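Lmo0812 protein (Listeria monocytogenes serovar 1/2a, PDB 4YF1) probably acts as a metal-dependent HD-domain pyrophosphohydrolase, possibly removing the 3'-diphosphate from the alarmone ppGpp. Local coordinates at residues 143-147 and 182-186; 159-163 and 174-178. All blocks are in the same frame, centred on the assembly; numbering follows the deposited sequence.

Interaction 1 of 2, residues 143-147 and 182-186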
loop_
_atom_site.group_PDB
_atom_site.type_symbol
_atom_site.label_atom_id
_atom_site.label_comp_id
_atom_site.label_asym_id
_atom_site.label_seq_id
_atom_site.Cartn_x
_atom_site.Cartn_y
_atom_site.Cartn_z
ATOM N N PHE A 143 11.285 -27.297 0.401
ATOM C CA PHE A 143 9.892 -26.894 0.737
ATOM C C PHE A 143 9.248 -27.648 1.896
ATOM O O PHE A 143 9.160 -28.890 1.872
ATOM C CB PHE A 143 9.008 -27.064 -0.484
ATOM C CG PHE A 143 9.396 -26.185 -1.637
ATOM C CD1 PHE A 143 9.019 -24.847 -1.651
ATOM C CD2 PHE A 143 10.081 -26.698 -2.728
ATOM C CE1 PHE A 143 9.351 -24.033 -2.723
ATOM C CE2 PHE A 143 10.428 -25.886 -3.799
ATOM C CZ PHE A 143 10.053 -24.548 -3.797
ATOM N N LYS A 144 8.732 -26.906 2.874
ATOM C CA LYS A 144 8.050 -27.537 3.999
ATOM C C LYS A 144 6.830 -28.347 3.548
ATOM O O LYS A 144 6.525 -29.383 4.156
ATOM C CB LYS A 144 7.659 -26.520 5.096
ATOM C CG LYS A 144 7.050 -27.147 6.356
ATOM C CD LYS A 144 7.985 -28.188 6.995
ATOM C CE LYS A 144 7.385 -28.889 8.201
ATOM N NZ LYS A 144 7.006 -27.946 9.289
ATOM N N ARG A 145 6.126 -27.889 2.499
ATOM C CA ARG A 145 4.977 -28.644 1.995
ATOM C C ARG A 145 5.426 -29.736 0.999
ATOM O O ARG A 145 4.598 -30.430 0.411
ATOM C CB ARG A 145 3.988 -27.693 1.283
ATOM C CG ARG A 145 2.544 -27.989 1.610
ATOM C CD ARG A 145 2.267 -27.786 3.092
ATOM N NE ARG A 145 2.864 -26.527 3.568
ATOM C CZ ARG A 145 3.358 -26.312 4.790
ATOM N NH1 ARG A 145 3.429 -27.302 5.709
ATOM N NH2 ARG A 145 3.881 -25.113 5.071
ATOM N N GLY A 146 6.734 -29.850 0.771
ATOM C CA GLY A 146 7.261 -30.848 -0.140
ATOM C C GLY A 146 7.320 -30.384 -1.580
ATOM O O GLY A 146 6.504 -29.561 -2.033
ATOM N N TYR A 147 8.277 -30.953 -2.304
ATOM C CA TYR A 147 8.495 -30.615 -3.708
ATOM C C TYR A 147 7.310 -30.875 -4.656
ATOM O O TYR A 147 6.952 -30.002 -5.483
ATOM C CB TYR A 147 9.708 -31.403 -4.213
ATOM C CG TYR A 147 10.064 -31.148 -5.664
ATOM C CD1 TYR A 147 10.920 -30.115 -6.010
ATOM C CD2 TYR A 147 9.555 -31.955 -6.682
ATOM C CE1 TYR A 147 11.270 -29.876 -7.334
ATOM C CE2 TYR A 147 9.894 -31.731 -8.014
ATOM C CZ TYR A 147 10.763 -30.692 -8.332
ATOM O OH TYR A 147 11.121 -30.454 -9.644
ATOM N N LYS A 182 9.872 -22.923 -14.498
ATOM C CA LYS A 182 10.650 -23.862 -15.319
ATOM C C LYS A 182 12.039 -24.119 -14.721
ATOM O O LYS A 182 12.526 -25.264 -14.724
ATOM C CB LYS A 182 10.773 -23.333 -16.750
ATOM C CG LYS A 182 11.419 -24.297 -17.737
ATOM C CD LYS A 182 11.305 -23.776 -19.162
ATOM C CE LYS A 182 11.895 -24.750 -20.169
ATOM N NZ LYS A 182 11.834 -24.205 -21.557
ATOM N N TRP A 183 12.656 -23.069 -14.179
ATOM C CA TRP A 183 13.992 -23.180 -13.564
ATOM C C TRP A 183 13.958 -23.972 -12.253
ATOM O O TRP A 183 14.769 -24.873 -12.043
ATOM C CB TRP A 183 14.596 -21.798 -13.269
ATOM C CG TRP A 183 16.091 -21.860 -12.905
ATOM C CD1 TRP A 183 17.144 -21.782 -13.774
ATOM C CD2 TRP A 183 16.666 -22.005 -11.593
ATOM N NE1 TRP A 183 18.333 -21.877 -13.090
ATOM C CE2 TRP A 183 18.072 -22.012 -11.752
ATOM C CE3 TRP A 183 16.131 -22.144 -10.304
ATOM C CZ2 TRP A 183 18.959 -22.159 -10.662
ATOM C CZ3 TRP A 183 17.016 -22.273 -9.211
ATOM C CH2 TRP A 183 18.412 -22.284 -9.404
ATOM N N ILE A 184 13.047 -23.614 -11.364
ATOM C CA ILE A 184 12.946 -24.277 -10.083
ATOM C C ILE A 184 12.418 -25.727 -10.172
ATOM O O ILE A 184 12.965 -26.602 -9.518
ATOM C CB ILE A 184 12.106 -23.452 -9.094
ATOM C CG1 ILE A 184 12.815 -22.129 -8.798
ATOM C CG2 ILE A 184 11.827 -24.221 -7.797
ATOM C CD1 ILE A 184 11.976 -21.135 -8.038
ATOM N N PHE A 185 11.403 -25.975 -10.997
ATOM C CA PHE A 185 10.727 -27.289 -11.056
ATOM C C PHE A 185 10.926 -28.112 -12.344
ATOM O O PHE A 185 10.033 -28.865 -12.741
ATOM C CB PHE A 185 9.206 -27.087 -10.809
ATOM C CG PHE A 185 8.886 -26.390 -9.510
ATOM C CD1 PHE A 185 8.971 -27.063 -8.302
ATOM C CD2 PHE A 185 8.468 -25.067 -9.492
ATOM C CE1 PHE A 185 8.649 -26.438 -7.105
ATOM C CE2 PHE A 185 8.159 -24.434 -8.300
ATOM C CZ PHE A 185 8.254 -25.121 -7.099
ATOM N N LYS A 186 12.071 -27.960 -12.999
ATOM C CA LYS A 186 12.360 -28.731 -14.229
ATOM C C LYS A 186 12.410 -30.243 -13.991
ATOM O O LYS A 186 13.064 -30.706 -13.061
ATOM C CB LYS A 186 13.676 -28.267 -14.884
ATOM C CG LYS A 186 14.842 -28.036 -13.920
ATOM C CD LYS A 186 16.059 -27.466 -14.636
ATOM C CE LYS A 186 17.071 -26.906 -13.643
ATOM N NZ LYS A 186 17.485 -27.916 -12.627
HETATM O O HOH W 1 10.790 -32.166 -11.495
#

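Interaction 2 of 2, residues 159-163 and 174-178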
loop_
_atom_site.group_PDB
_atom_site.type_symbol
_atom_site.label_atom_id
_atom_site.label_comp_id
_atom_site.label_asym_id
_atom_site.label_seq_id
_atom_site.Cartn_x
_atom_site.Cartn_y
_atom_site.Cartn_z
ATOM N N ASN A 159 0.333 -22.651 -15.859
ATOM C CA ASN A 159 -0.471 -23.193 -16.964
ATOM C C ASN A 159 -1.887 -22.658 -17.085
ATOM O O ASN A 159 -2.559 -22.976 -18.047
ATOM C CB ASN A 159 -0.489 -24.722 -16.887
ATOM C CG ASN A 159 0.877 -25.302 -17.158
ATOM O OD1 ASN A 159 1.662 -24.689 -17.877
ATOM N ND2 ASN A 159 1.192 -26.440 -16.564
ATOM N N ASN A 160 -2.328 -21.862 -16.124
ATOM C CA ASN A 160 -3.693 -21.321 -16.164
ATOM C C ASN A 160 -3.763 -19.795 -16.233
ATOM O O ASN A 160 -4.787 -19.248 -16.686
ATOM C CB ASN A 160 -4.481 -21.857 -14.966
ATOM C CG ASN A 160 -4.903 -23.302 -15.160
ATOM O OD1 ASN A 160 -5.876 -23.580 -15.846
ATOM N ND2 ASN A 160 -4.156 -24.233 -14.570
HETATM N N MSE A 161 -2.663 -19.121 -15.899
HETATM C CA MSE A 161 -2.667 -17.634 -15.841
HETATM C C MSE A 161 -3.016 -16.950 -17.154
HETATM O O MSE A 161 -3.598 -15.856 -17.130
HETATM C CB MSE A 161 -1.367 -17.098 -15.268
HETATM C CG MSE A 161 -0.193 -17.399 -16.201
HETATM SE SE MSE A 161 1.504 -16.864 -15.397
HETATM C CE MSE A 161 2.593 -17.385 -16.921
ATOM N N GLU A 162 -2.692 -17.565 -18.295
ATOM C CA GLU A 162 -3.030 -16.943 -19.619
ATOM C C GLU A 162 -4.420 -17.262 -20.180
ATOM O O GLU A 162 -4.864 -16.620 -21.155
ATOM C CB GLU A 162 -1.979 -17.314 -20.669
ATOM C CG GLU A 162 -0.592 -16.807 -20.305
ATOM C CD GLU A 162 0.422 -16.971 -21.425
ATOM O OE1 GLU A 162 0.105 -17.600 -22.466
ATOM O OE2 GLU A 162 1.533 -16.435 -21.269
ATOM N N TYR A 163 -5.139 -18.157 -19.533
ATOM C CA TYR A 163 -6.437 -18.599 -20.013
ATOM C C TYR A 163 -7.416 -17.431 -20.190
ATOM O O TYR A 163 -7.657 -16.664 -19.264
ATOM C CB TYR A 163 -7.060 -19.630 -19.078
ATOM C CG TYR A 163 -8.314 -20.266 -19.670
ATOM C CD1 TYR A 163 -8.208 -21.260 -20.649
ATOM C CD2 TYR A 163 -9.590 -19.871 -19.269
ATOM C CE1 TYR A 163 -9.344 -21.835 -21.228
ATOM C CE2 TYR A 163 -10.733 -20.447 -19.829
ATOM C CZ TYR A 163 -10.598 -21.427 -20.807
ATOM O OH TYR A 163 -11.701 -21.996 -21.384
ATOM N N PHE A 174 4.432 -11.926 -16.482
ATOM C CA PHE A 174 3.891 -13.321 -16.517
ATOM C C PHE A 174 4.986 -14.269 -17.049
ATOM O O PHE A 174 5.146 -15.377 -16.538
ATOM C CB PHE A 174 2.635 -13.417 -17.393
ATOM C CG PHE A 174 1.349 -13.039 -16.702
ATOM C CD1 PHE A 174 1.300 -12.070 -15.724
ATOM C CD2 PHE A 174 0.145 -13.620 -17.116
ATOM C CE1 PHE A 174 0.105 -11.730 -15.130
ATOM C CE2 PHE A 174 -1.052 -13.300 -16.500
ATOM C CZ PHE A 174 -1.073 -12.357 -15.515
ATOM N N ASP A 175 5.737 -13.793 -18.050
ATOM C CA ASP A 175 6.850 -14.538 -18.656
ATOM C C ASP A 175 7.985 -14.768 -17.639
ATOM O O ASP A 175 8.610 -15.830 -17.643
ATOM C CB ASP A 175 7.395 -13.800 -19.899
ATOM C CG ASP A 175 6.352 -13.660 -21.020
ATOM O OD1 ASP A 175 5.496 -14.560 -21.150
ATOM O OD2 ASP A 175 6.393 -12.653 -21.775
ATOM N N GLU A 176 8.229 -13.790 -16.765
ATOM C CA GLU A 176 9.267 -13.910 -15.722
ATOM C C GLU A 176 8.860 -15.020 -14.752
ATOM O O GLU A 176 9.687 -15.820 -14.326
ATOM C CB GLU A 176 9.480 -12.659 -14.873
ATOM C CG GLU A 176 9.999 -11.457 -15.598
ATOM C CD GLU A 176 10.030 -10.231 -14.705
ATOM O OE1 GLU A 176 10.622 -10.319 -13.592
ATOM O OE2 GLU A 176 9.483 -9.188 -15.147
ATOM N N TYR A 177 7.591 -15.033 -14.381
ATOM C CA TYR A 177 7.110 -16.110 -13.500
ATOM C C TYR A 177 7.236 -17.472 -14.182
ATOM O O TYR A 177 7.692 -18.438 -13.534
ATOM C CB TYR A 177 5.689 -15.879 -13.049
ATOM C CG TYR A 177 5.130 -16.987 -12.202
ATOM C CD1 TYR A 177 5.566 -17.170 -10.908
ATOM C CD2 TYR A 177 4.163 -17.845 -12.693
ATOM C CE1 TYR A 177 5.039 -18.174 -10.117
ATOM C CE2 TYR A 177 3.625 -18.863 -11.905
ATOM C CZ TYR A 177 4.077 -19.011 -10.622
ATOM O OH TYR A 177 3.562 -19.989 -9.829
ATOM N N ALA A 178 6.830 -17.570 -15.446
ATOM C CA ALA A 178 6.956 -18.841 -16.189
ATOM C C ALA A 178 8.408 -19.366 -16.193
ATOM O O ALA A 178 8.623 -20.564 -15.940
ATOM C CB ALA A 178 6.441 -18.712 -17.600
HETATM O O HOH W 2 3.437 -15.521 -19.843
#

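Interaction 1 of 2, residues 143-147 and 182-186
F185, just past the C-terminal end of helix 172-184, meets F143 with one part of its ring (CE1, CZ) and Y147 with another (CD1), the three forming an aromatic cluster. F143 comes from the opposite direction: its CG lies anti to the carbonyl carbon (chi1 -63°), and its ring points at the helix end. The F143 and F185 planes lie within 21° of parallel, displaced so that only their outer atoms come together, F143 CE2 standing 3.8 Å from F185 CE1. Y147 runs past F185 the other way, its ring turned 55° to that of F185, with Y147 CE1 3.8 Å from F185 CD1. On the packed side, I184 CG2 sits over the centre of the F185 ring, 3.6 Å above its plane, and the same I184 CG2 lies, more loosely, at the edge of the other phenylalanine ring, 4.4 Å from F143 CZ. V128 of helix 111-132 backs both F143 and I184, and Q150 of helix 147-160 touches both phenylalanines. The solvent side is looser and polar. The Y147 hydroxyl reaches past the ring of F185 to its backbone, Y147 OH lying 3.5 Å from F185 CA, and no direct hydrogen bond joins the two segments. Instead a water in the plane of the Y147 ring lies 2.5 Å from Y147 OH and donates to the carbonyl oxygen of K186, 3.1 Å from K186 O; the K186 side chain itself is poorly ordered. Residues 143-146 form a type I beta turn closed by G146 N to F143 O, and G146 then stands at the N-cap of helix 147-160. Cohesion here is therefore almost wholly apolar, with a single water carrying the polar link between the phenol and the chain's last modelled residue.

Interaction 2 of 2, residues 159-163 and 174-178
M161, a selenomethionine, makes a Met-aromatic contact with F174 where the chain leaves helix 147-160 and faces helix 172-184 in this all-helical HD-domain protein. M161 has the most surface buried here, followed by F174. Its CG sits between the backbone N and the carbonyl carbon (chi1 66°); with the chain extended beyond CG, SE and CE are carried along the F174 side chain to the helix backbone. M161 SE lies 4.5 Å from the centroid of the F174 ring, 35° off the normal, an oblique approach, while M161 CG packs 3.9 Å from F174 CD2. The backbone oxygen of M161 reaches the edge of the same ring and also accepts a hydrogen bond from K114; V118 of helix 111-132 touches both side chains. Farther along the helix, M161 SE also lies 3.9 Å from Y177 CD2, a second Met-aromatic contact, and the phenol of Y177 is hydrogen-bonded to N154. On the more exposed side, in the D175 conformer given, a water probably bridges the carboxylates of E162 and D175. The terminal methyl ends against the helix backbone, M161 CE lying 3.3 Å from F174 O.

From the N terminus, the chain passes through helix 111-132 and the short helix 139-142 before reaching 143-147, the first side of interaction 1. Helix 147-160 follows, and its end carries 159-163 into interaction 2. A short connection then leads to helix 172-184, whose 174-178 segment closes the inner loop of interaction 2; its far end, 182-186, closes the wider loop of interaction 1. The two loops thus nest rather than cross, with centres about 17 Å apart. Together they tie both ends of helix 147-160 to the C-terminal helix, and side chains from both contacts also pack on helix 111-132.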